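Local coordinates for protein cystalysin (Treponema denticola, PDB 1C7N) that carries pyridoxal-5'-phosphate and belongs to the class I and II aminotransferase family of PLP-dependent enzymes, forming a two-chain assembly, at residues T6-R11 against S376-E381; C140-K145 against S172-V177; L168-P173 against Q187-I192. All coordinates share one frame; numbering follows the deposited sequence.

Contact 1 of 3, residues T6-R11 against S376-E381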
loop_
_atom_site.group_PDB
_atom_site.type_symbol
_atom_site.label_atom_id
_atom_site.label_comp_id
_atom_site.label_asym_id
_atom_site.label_seq_id
_atom_site.Cartn_x
_atom_site.Cartn_y
_atom_site.Cartn_z
ATOM N N THR A 6 -6.195 -25.777 -15.792
ATOM C CA THR A 6 -7.376 -26.283 -16.466
ATOM C C THR A 6 -8.712 -26.077 -15.754
ATOM O O THR A 6 -9.750 -26.001 -16.402
ATOM C CB THR A 6 -7.211 -27.780 -16.758
ATOM O OG1 THR A 6 -6.967 -28.475 -15.529
ATOM C CG2 THR A 6 -6.039 -28.012 -17.705
ATOM N N THR A 7 -8.702 -26.006 -14.428
ATOM C CA THR A 7 -9.947 -25.815 -13.696
ATOM C C THR A 7 -10.565 -24.458 -14.002
ATOM O O THR A 7 -9.903 -23.428 -13.880
ATOM C CB THR A 7 -9.737 -25.888 -12.171
ATOM O OG1 THR A 7 -9.272 -27.193 -11.806
ATOM C CG2 THR A 7 -11.049 -25.589 -11.444
ATOM N N LYS A 8 -11.834 -24.461 -14.391
ATOM C CA LYS A 8 -12.542 -23.222 -14.683
ATOM C C LYS A 8 -13.048 -22.660 -13.357
ATOM O O LYS A 8 -13.960 -23.217 -12.746
ATOM C CB LYS A 8 -13.725 -23.492 -15.620
ATOM C CG LYS A 8 -14.482 -22.242 -16.041
ATOM C CD LYS A 8 -15.642 -22.567 -16.981
ATOM C CE LYS A 8 -16.349 -21.288 -17.417
ATOM N NZ LYS A 8 -17.536 -21.545 -18.274
ATOM N N ILE A 9 -12.455 -21.558 -12.913
ATOM C CA ILE A 9 -12.846 -20.947 -11.648
ATOM C C ILE A 9 -13.830 -19.802 -11.846
ATOM O O ILE A 9 -14.015 -19.308 -12.957
ATOM C CB ILE A 9 -11.613 -20.399 -10.885
ATOM C CG1 ILE A 9 -11.005 -19.223 -11.654
ATOM C CG2 ILE A 9 -10.577 -21.501 -10.711
ATOM C CD1 ILE A 9 -9.803 -18.589 -10.975
ATOM N N SER A 10 -14.464 -19.393 -10.753
ATOM C CA SER A 10 -15.416 -18.290 -10.779
ATOM C C SER A 10 -15.011 -17.286 -9.713
ATOM O O SER A 10 -14.662 -17.668 -8.594
ATOM C CB SER A 10 -16.833 -18.788 -10.490
ATOM O OG SER A 10 -17.727 -17.698 -10.327
ATOM N N ARG A 11 -15.046 -16.005 -10.061
ATOM C CA ARG A 11 -14.693 -14.956 -9.115
ATOM C C ARG A 11 -15.836 -13.968 -8.923
ATOM O O ARG A 11 -15.624 -12.807 -8.573
ATOM C CB ARG A 11 -13.420 -14.228 -9.565
ATOM C CG ARG A 11 -12.156 -15.032 -9.288
ATOM C CD ARG A 11 -10.938 -14.128 -9.171
ATOM N NE ARG A 11 -10.498 -13.669 -10.474
ATOM C CZ ARG A 11 -9.709 -12.621 -10.675
ATOM N NH1 ARG A 11 -9.264 -11.902 -9.652
ATOM N NH2 ARG A 11 -9.373 -12.293 -11.909
ATOM N N SER A 376 -7.384 -22.999 -21.515
ATOM C CA SER A 376 -7.630 -23.067 -22.948
ATOM C C SER A 376 -9.118 -23.307 -23.238
ATOM O O SER A 376 -9.698 -22.689 -24.138
ATOM C CB SER A 376 -6.769 -24.179 -23.559
ATOM O OG SER A 376 -5.388 -23.902 -23.376
ATOM N N SER A 377 -9.741 -24.193 -22.466
ATOM C CA SER A 377 -11.159 -24.491 -22.654
ATOM C C SER A 377 -11.995 -23.231 -22.489
ATOM O O SER A 377 -13.006 -23.052 -23.177
ATOM C CB SER A 377 -11.624 -25.536 -21.641
ATOM O OG SER A 377 -11.491 -25.049 -20.317
ATOM N N VAL A 378 -11.577 -22.359 -21.575
ATOM C CA VAL A 378 -12.299 -21.115 -21.325
ATOM C C VAL A 378 -12.158 -20.182 -22.513
ATOM O O VAL A 378 -13.120 -19.520 -22.902
ATOM C CB VAL A 378 -11.790 -20.409 -20.047
ATOM C CG1 VAL A 378 -12.389 -19.017 -19.948
ATOM C CG2 VAL A 378 -12.173 -21.223 -18.818
ATOM N N ILE A 379 -10.959 -20.131 -23.088
ATOM C CA ILE A 379 -10.712 -19.290 -24.254
ATOM C C ILE A 379 -11.585 -19.790 -25.414
ATOM O O ILE A 379 -12.158 -18.997 -26.165
ATOM C CB ILE A 379 -9.219 -19.336 -24.683
ATOM C CG1 ILE A 379 -8.321 -18.815 -23.553
ATOM C CG2 ILE A 379 -9.006 -18.493 -25.941
ATOM C CD1 ILE A 379 -8.560 -17.368 -23.175
ATOM N N GLN A 380 -11.688 -21.110 -25.545
ATOM C CA GLN A 380 -12.483 -21.736 -26.604
ATOM C C GLN A 380 -13.971 -21.432 -26.448
ATOM O O GLN A 380 -14.666 -21.160 -27.430
ATOM C CB GLN A 380 -12.259 -23.250 -26.597
ATOM C CG GLN A 380 -10.844 -23.659 -26.963
ATOM C CD GLN A 380 -10.633 -23.736 -28.463
ATOM O OE1 GLN A 380 -11.105 -22.879 -29.216
ATOM N NE2 GLN A 380 -9.915 -24.762 -28.905
ATOM N N GLU A 381 -14.462 -21.488 -25.212
ATOM C CA GLU A 381 -15.869 -21.192 -24.935
ATOM C C GLU A 381 -16.186 -19.775 -25.387
ATOM O O GLU A 381 -17.211 -19.522 -26.024
ATOM C CB GLU A 381 -16.153 -21.289 -23.432
ATOM C CG GLU A 381 -16.305 -22.692 -22.886
ATOM C CD GLU A 381 -16.336 -22.708 -21.364
ATOM O OE1 GLU A 381 -16.926 -21.780 -20.772
ATOM O OE2 GLU A 381 -15.776 -23.651 -20.763
HETATM O O HOH W 1 -10.020 -26.814 -18.878
#

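Contact 2 of 3, residues C140-K145 against S172-V177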
loop_
_atom_site.group_PDB
_atom_site.type_symbol
_atom_site.label_atom_id
_atom_site.label_comp_id
_atom_site.label_asym_id
_atom_site.label_seq_id
_atom_site.Cartn_x
_atom_site.Cartn_y
_atom_site.Cartn_z
ATOM N N CYS A 140 4.454 9.743 -28.876
ATOM C CA CYS A 140 5.336 9.335 -29.955
ATOM C C CYS A 140 4.717 8.036 -30.471
ATOM O O CYS A 140 5.191 6.937 -30.173
ATOM C CB CYS A 140 6.749 9.090 -29.429
ATOM S SG CYS A 140 7.987 8.883 -30.732
ATOM N N GLU A 141 3.642 8.186 -31.235
ATOM C CA GLU A 141 2.889 7.070 -31.786
ATOM C C GLU A 141 3.719 5.982 -32.467
ATOM O O GLU A 141 4.663 6.260 -33.212
ATOM C CB GLU A 141 1.836 7.598 -32.763
ATOM C CG GLU A 141 0.879 6.534 -33.288
ATOM C CD GLU A 141 -0.194 6.152 -32.284
ATOM O OE1 GLU A 141 -0.899 5.151 -32.530
ATOM O OE2 GLU A 141 -0.341 6.852 -31.259
ATOM N N LEU A 142 3.352 4.734 -32.201
ATOM C CA LEU A 142 4.028 3.586 -32.790
ATOM C C LEU A 142 3.649 3.473 -34.261
ATOM O O LEU A 142 2.535 3.832 -34.659
ATOM C CB LEU A 142 3.613 2.299 -32.076
ATOM C CG LEU A 142 4.182 2.002 -30.687
ATOM C CD1 LEU A 142 3.353 0.922 -30.021
ATOM C CD2 LEU A 142 5.640 1.573 -30.814
ATOM N N LEU A 143 4.582 2.987 -35.067
ATOM C CA LEU A 143 4.328 2.797 -36.487
ATOM C C LEU A 143 3.809 1.373 -36.615
ATOM O O LEU A 143 4.343 0.455 -35.988
ATOM C CB LEU A 143 5.619 2.963 -37.288
ATOM C CG LEU A 143 6.298 4.333 -37.197
ATOM C CD1 LEU A 143 7.601 4.305 -37.982
ATOM C CD2 LEU A 143 5.371 5.411 -37.735
ATOM N N GLU A 144 2.765 1.180 -37.409
ATOM C CA GLU A 144 2.201 -0.153 -37.564
ATOM C C GLU A 144 2.093 -0.583 -39.018
ATOM O O GLU A 144 1.612 0.171 -39.864
ATOM C CB GLU A 144 0.822 -0.218 -36.901
ATOM C CG GLU A 144 0.158 -1.589 -36.984
ATOM C CD GLU A 144 -0.840 -1.708 -38.126
ATOM O OE1 GLU A 144 -1.012 -2.830 -38.651
ATOM O OE2 GLU A 144 -1.467 -0.690 -38.487
ATOM N N LYS A 145 2.549 -1.802 -39.292
ATOM C CA LYS A 145 2.499 -2.371 -40.633
ATOM C C LYS A 145 2.073 -3.830 -40.534
ATOM O O LYS A 145 2.809 -4.665 -40.007
ATOM C CB LYS A 145 3.867 -2.284 -41.312
ATOM C CG LYS A 145 3.841 -2.638 -42.798
ATOM C CD LYS A 145 3.025 -1.618 -43.588
ATOM C CE LYS A 145 3.056 -1.892 -45.087
ATOM N NZ LYS A 145 2.368 -3.160 -45.460
ATOM N N SER A 172 8.186 -1.937 -21.461
ATOM C CA SER A 172 8.932 -3.043 -22.060
ATOM C C SER A 172 8.965 -4.316 -21.210
ATOM O O SER A 172 9.602 -4.336 -20.155
ATOM C CB SER A 172 10.369 -2.568 -22.325
ATOM O OG SER A 172 11.217 -3.632 -22.701
ATOM N N PRO A 173 8.290 -5.397 -21.658
ATOM C CA PRO A 173 7.498 -5.528 -22.888
ATOM C C PRO A 173 6.418 -4.454 -22.953
ATOM O O PRO A 173 5.980 -3.943 -21.917
ATOM C CB PRO A 173 6.915 -6.930 -22.776
ATOM C CG PRO A 173 7.990 -7.670 -22.031
ATOM C CD PRO A 173 8.342 -6.684 -20.942
ATOM N N HIS A 174 5.990 -4.129 -24.170
ATOM C CA HIS A 174 4.992 -3.088 -24.388
ATOM C C HIS A 174 3.539 -3.567 -24.417
ATOM O O HIS A 174 3.119 -4.270 -25.340
ATOM C CB HIS A 174 5.308 -2.349 -25.693
ATOM C CG HIS A 174 4.583 -1.049 -25.843
ATOM N ND1 HIS A 174 5.205 0.173 -25.678
ATOM C CD2 HIS A 174 3.291 -0.778 -26.130
ATOM C CE1 HIS A 174 4.323 1.138 -25.858
ATOM N NE2 HIS A 174 3.154 0.591 -26.134
ATOM N N ASN A 175 2.787 -3.170 -23.390
ATOM C CA ASN A 175 1.364 -3.484 -23.247
ATOM C C ASN A 175 0.705 -2.340 -24.013
ATOM O O ASN A 175 1.050 -1.176 -23.790
ATOM C CB ASN A 175 0.988 -3.432 -21.753
ATOM C CG ASN A 175 -0.501 -3.653 -21.490
ATOM O OD1 ASN A 175 -1.319 -3.700 -22.407
ATOM N ND2 ASN A 175 -0.855 -3.778 -20.210
ATOM N N PRO A 176 -0.301 -2.627 -24.858
ATOM C CA PRO A 176 -0.964 -3.883 -25.219
ATOM C C PRO A 176 -0.582 -4.594 -26.522
ATOM O O PRO A 176 -1.233 -5.570 -26.887
ATOM C CB PRO A 176 -2.414 -3.459 -25.256
ATOM C CG PRO A 176 -2.293 -2.160 -26.023
ATOM C CD PRO A 176 -1.056 -1.484 -25.415
ATOM N N VAL A 177 0.439 -4.127 -27.232
ATOM C CA VAL A 177 0.803 -4.772 -28.497
ATOM C C VAL A 177 1.679 -6.019 -28.366
ATOM O O VAL A 177 1.926 -6.723 -29.352
ATOM C CB VAL A 177 1.483 -3.766 -29.448
ATOM C CG1 VAL A 177 0.553 -2.575 -29.662
ATOM C CG2 VAL A 177 2.828 -3.316 -28.881
#

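Contact 3 of 3, residues L168-P173 against Q187-I192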
loop_
_atom_site.group_PDB
_atom_site.type_symbol
_atom_site.label_atom_id
_atom_site.label_comp_id
_atom_site.label_asym_id
_atom_site.label_seq_id
_atom_site.Cartn_x
_atom_site.Cartn_y
_atom_site.Cartn_z
ATOM N N LEU A 168 11.276 10.039 -20.641
ATOM C CA LEU A 168 10.664 9.073 -21.536
ATOM C C LEU A 168 10.091 7.937 -20.691
ATOM O O LEU A 168 10.835 7.199 -20.043
ATOM C CB LEU A 168 11.702 8.508 -22.510
ATOM C CG LEU A 168 11.243 7.297 -23.332
ATOM C CD1 LEU A 168 10.003 7.666 -24.136
ATOM C CD2 LEU A 168 12.365 6.839 -24.256
ATOM N N LEU A 169 8.767 7.818 -20.684
ATOM C CA LEU A 169 8.095 6.758 -19.939
ATOM C C LEU A 169 7.966 5.594 -20.919
ATOM O O LEU A 169 7.146 5.625 -21.832
ATOM C CB LEU A 169 6.720 7.239 -19.470
ATOM C CG LEU A 169 5.906 6.324 -18.552
ATOM C CD1 LEU A 169 6.774 5.800 -17.411
ATOM C CD2 LEU A 169 4.711 7.104 -18.008
ATOM N N PHE A 170 8.780 4.567 -20.701
ATOM C CA PHE A 170 8.847 3.407 -21.580
ATOM C C PHE A 170 8.195 2.134 -21.032
ATOM O O PHE A 170 8.299 1.833 -19.843
ATOM C CB PHE A 170 10.324 3.141 -21.883
ATOM C CG PHE A 170 10.565 2.350 -23.132
ATOM C CD1 PHE A 170 10.195 2.857 -24.373
ATOM C CD2 PHE A 170 11.186 1.104 -23.072
ATOM C CE1 PHE A 170 10.441 2.137 -25.537
ATOM C CE2 PHE A 170 11.434 0.381 -24.224
ATOM C CZ PHE A 170 11.062 0.896 -25.462
ATOM N N CYS A 171 7.534 1.382 -21.908
ATOM C CA CYS A 171 6.889 0.130 -21.503
ATOM C C CYS A 171 7.600 -1.015 -22.226
ATOM O O CYS A 171 7.617 -1.062 -23.462
ATOM C CB CYS A 171 5.401 0.151 -21.874
ATOM S SG CYS A 171 4.379 -1.105 -21.046
ATOM N N SER A 172 8.186 -1.937 -21.461
ATOM C CA SER A 172 8.932 -3.043 -22.060
ATOM C C SER A 172 8.965 -4.316 -21.210
ATOM O O SER A 172 9.602 -4.336 -20.155
ATOM C CB SER A 172 10.369 -2.568 -22.325
ATOM O OG SER A 172 11.217 -3.632 -22.701
ATOM N N PRO A 173 8.290 -5.397 -21.658
ATOM C CA PRO A 173 7.498 -5.528 -22.888
ATOM C C PRO A 173 6.418 -4.454 -22.953
ATOM O O PRO A 173 5.980 -3.943 -21.917
ATOM C CB PRO A 173 6.915 -6.930 -22.776
ATOM C CG PRO A 173 7.990 -7.670 -22.031
ATOM C CD PRO A 173 8.342 -6.684 -20.942
ATOM N N GLN A 187 19.128 0.206 -28.484
ATOM C CA GLN A 187 20.366 0.955 -28.687
ATOM C C GLN A 187 20.045 2.329 -29.259
ATOM O O GLN A 187 20.567 3.340 -28.786
ATOM C CB GLN A 187 21.301 0.204 -29.644
ATOM C CG GLN A 187 21.925 -1.054 -29.046
ATOM C CD GLN A 187 23.004 -0.749 -28.015
ATOM O OE1 GLN A 187 23.271 -1.557 -27.122
ATOM N NE2 GLN A 187 23.641 0.411 -28.145
ATOM N N LYS A 188 19.185 2.365 -30.275
ATOM C CA LYS A 188 18.791 3.623 -30.905
ATOM C C LYS A 188 18.130 4.554 -29.897
ATOM O O LYS A 188 18.357 5.764 -29.908
ATOM C CB LYS A 188 17.816 3.376 -32.058
ATOM C CG LYS A 188 18.450 2.991 -33.383
ATOM C CD LYS A 188 17.411 3.099 -34.496
ATOM C CE LYS A 188 18.005 2.851 -35.870
ATOM N NZ LYS A 188 16.997 3.100 -36.950
ATOM N N ILE A 189 17.296 3.987 -29.031
ATOM C CA ILE A 189 16.618 4.785 -28.022
ATOM C C ILE A 189 17.638 5.265 -26.995
ATOM O O ILE A 189 17.582 6.409 -26.548
ATOM C CB ILE A 189 15.512 3.978 -27.313
ATOM C CG1 ILE A 189 14.504 3.474 -28.349
ATOM C CG2 ILE A 189 14.815 4.857 -26.264
ATOM C CD1 ILE A 189 13.420 2.587 -27.776
ATOM N N LYS A 190 18.573 4.390 -26.630
ATOM C CA LYS A 190 19.607 4.742 -25.663
ATOM C C LYS A 190 20.409 5.945 -26.145
ATOM O O LYS A 190 20.692 6.858 -25.373
ATOM C CB LYS A 190 20.559 3.566 -25.429
ATOM C CG LYS A 190 21.818 3.946 -24.652
ATOM C CD LYS A 190 22.793 2.784 -24.552
ATOM C CE LYS A 190 23.281 2.335 -25.925
ATOM N NZ LYS A 190 24.174 3.324 -26.602
ATOM N N ASP A 191 20.779 5.939 -27.423
ATOM C CA ASP A 191 21.548 7.043 -27.985
ATOM C C ASP A 191 20.764 8.347 -27.925
ATOM O O ASP A 191 21.309 9.389 -27.554
ATOM C CB ASP A 191 21.955 6.747 -29.433
ATOM C CG ASP A 191 23.011 5.662 -29.530
ATOM O OD1 ASP A 191 23.730 5.424 -28.530
ATOM O OD2 ASP A 191 23.134 5.053 -30.611
ATOM N N ILE A 192 19.488 8.289 -28.290
ATOM C CA ILE A 192 18.634 9.467 -28.258
ATOM C C ILE A 192 18.529 10.001 -26.827
ATOM O O ILE A 192 18.566 11.212 -26.597
ATOM C CB ILE A 192 17.210 9.136 -28.774
ATOM C CG1 ILE A 192 17.271 8.720 -30.245
ATOM C CG2 ILE A 192 16.289 10.338 -28.587
ATOM C CD1 ILE A 192 15.927 8.347 -30.829
#

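Contact 1 of 3, residues T6-R11 against S376-E381
K8 and E381 are joined by a salt bridge, with NZ of K8 2.6 Å from OE1 of E381, and these two residues together with V378 bury most of the surface shared by T6-R11 and S376-E381. The lysine chain is fully extended: CG lies anti to the backbone N (chi1 -177°) and every later torsion is also near 180°, which carries the ammonium group from the loop to the first turns of helix 376-393. The glutamate approaches from the opposite direction. Its OE1 accepts through the syn lone pair, on the side of the other oxygen, while OE2 stays 3.7 Å from NZ of K8, so the grip is one-sided. K8 NZ also donates to the backbone O of E32, a second partner that further limits where the ammonium can sit. Below the charged end the aliphatic stem packs on V378, whose CG2 is 3.8 Å from CG of K8; this valine, buried on its helix, also touches V34. A water extends the contact, donating to O of T6 at 2.6 Å and lying 2.7 Å from OG of S377. The loop is thus tied to the helix start by one ion pair, a methylene-to-methyl contact and a water bridge. Lying at the surface, the pair is probably partly screened by solvent, and the additional carbonyl would be expected to favour a charged lysine.

Contact 2 of 3, residues C140-K145 against S172-V177
L142 reaches H174 with one methyl laid over a face of the imidazole: CD1 of L142 stands 4.3 Å from the ring centroid and 26° off the ring normal, the geometry of a CH-pi contact. The approach is displaced toward one nitrogen, since CD1 of L142 is 3.9 Å from NE2 of H174. The two side chains come from opposite directions. On the histidine, CG is anti to the backbone N (chi1 -165°), and a second torsion of 105° turns the ring so that a face receives the methyl. NE2 of H174 is also hydrogen-bonded to the backbone O of P121, which restrains the rotation of the ring. The same CD1 of L142 lies 4.4 Å from CG2 of V177, a looser apolar touch, and Y149 of strand 148-150 packs on both L142 and V177.

In the fold, L142 lies between strand 136-139, at one margin of the seven-stranded mixed sheet of the PLP-binding domain, and the small antiparallel hairpin 143-145/148-150. H174 belongs to the loop that leaves strand 165-171, in which P173 and P176 both follow cis peptide bonds. Next along that loop, N175 donates from ND2 to O3 of pyridoxal-5'-phosphate and receives a hydrogen bond from R369 at OD1. The H174 side chain itself is about 8 Å from the bound pyridoxal-5'-phosphate, and V122 also touches it.

Contact 3 of 3, residues L168-P173 against Q187-I192
I189 points from helix 183-195 at strand 165-171 and meets it with two separate branches. At CB the side chain forks, and the contact is made by its two methyl ends. The short branch, CG2, lies anti to the backbone N and rests against L168, with CG2 of I189 3.7 Å from CD2 of L168; the two side chains cross at about a right angle. The long branch starts at CG1, anti to the carbonyl carbon (chi1 -58°), and a second torsion of 176° keeps it extended. CG1 serves as a spacer, and the tip does the touching: CD1 of I189 is 3.7 Å from CZ of F170 and 3.8 Å from CE1 of F170. The methyl comes obliquely to the far end of the ring, from the direction opposite to the phenylalanine side chain. L168 and F170, two apart on the strand, both point at the helix, whereas L169 between them is turned to F126 of helix 125-131.

This is the strand-to-helix packing inside a beta-alpha-beta unit, strand 165-171, helix 183-195 and strand 199-203, with the two strands adjacent and parallel in the central sheet. Around the same core, the rings of W181 and F219 meet that of F170, and F153 of helix 153-160 touches I189. The helix carries its charges on other residues: NZ of K190 pairs with OD1 of D191 at 2.9 Å, meeting it 37° out of the carboxylate plane. The interface itself consists of methyl groups and a phenyl ring, all buried, so its cohesion is expected to come mainly from van der Waals packing and exclusion of water, with side-chain shape rather than bond direction setting the fit.

Overall arrangement
Contact 1 is a surface contact, whereas contacts 2 and 3 are buried. Contact 1 also spans most of the chain, so that the other two are nested within the loop it closes; its centre is about 29 Å from that of contact 2 and 37 Å from that of contact 3. Contacts 2 and 3 share S172 and P173, and their centres are 12 Å apart: the strand packed on its helix in one runs directly into the loop that carries N175 of the pyridoxal-5'-phosphate pocket in the other. Chemistry follows position. Ion pairing and bridging water act at the periphery, a methyl over an imidazole face near pyridoxal-5'-phosphate, and purely apolar side chains between sheet and helix.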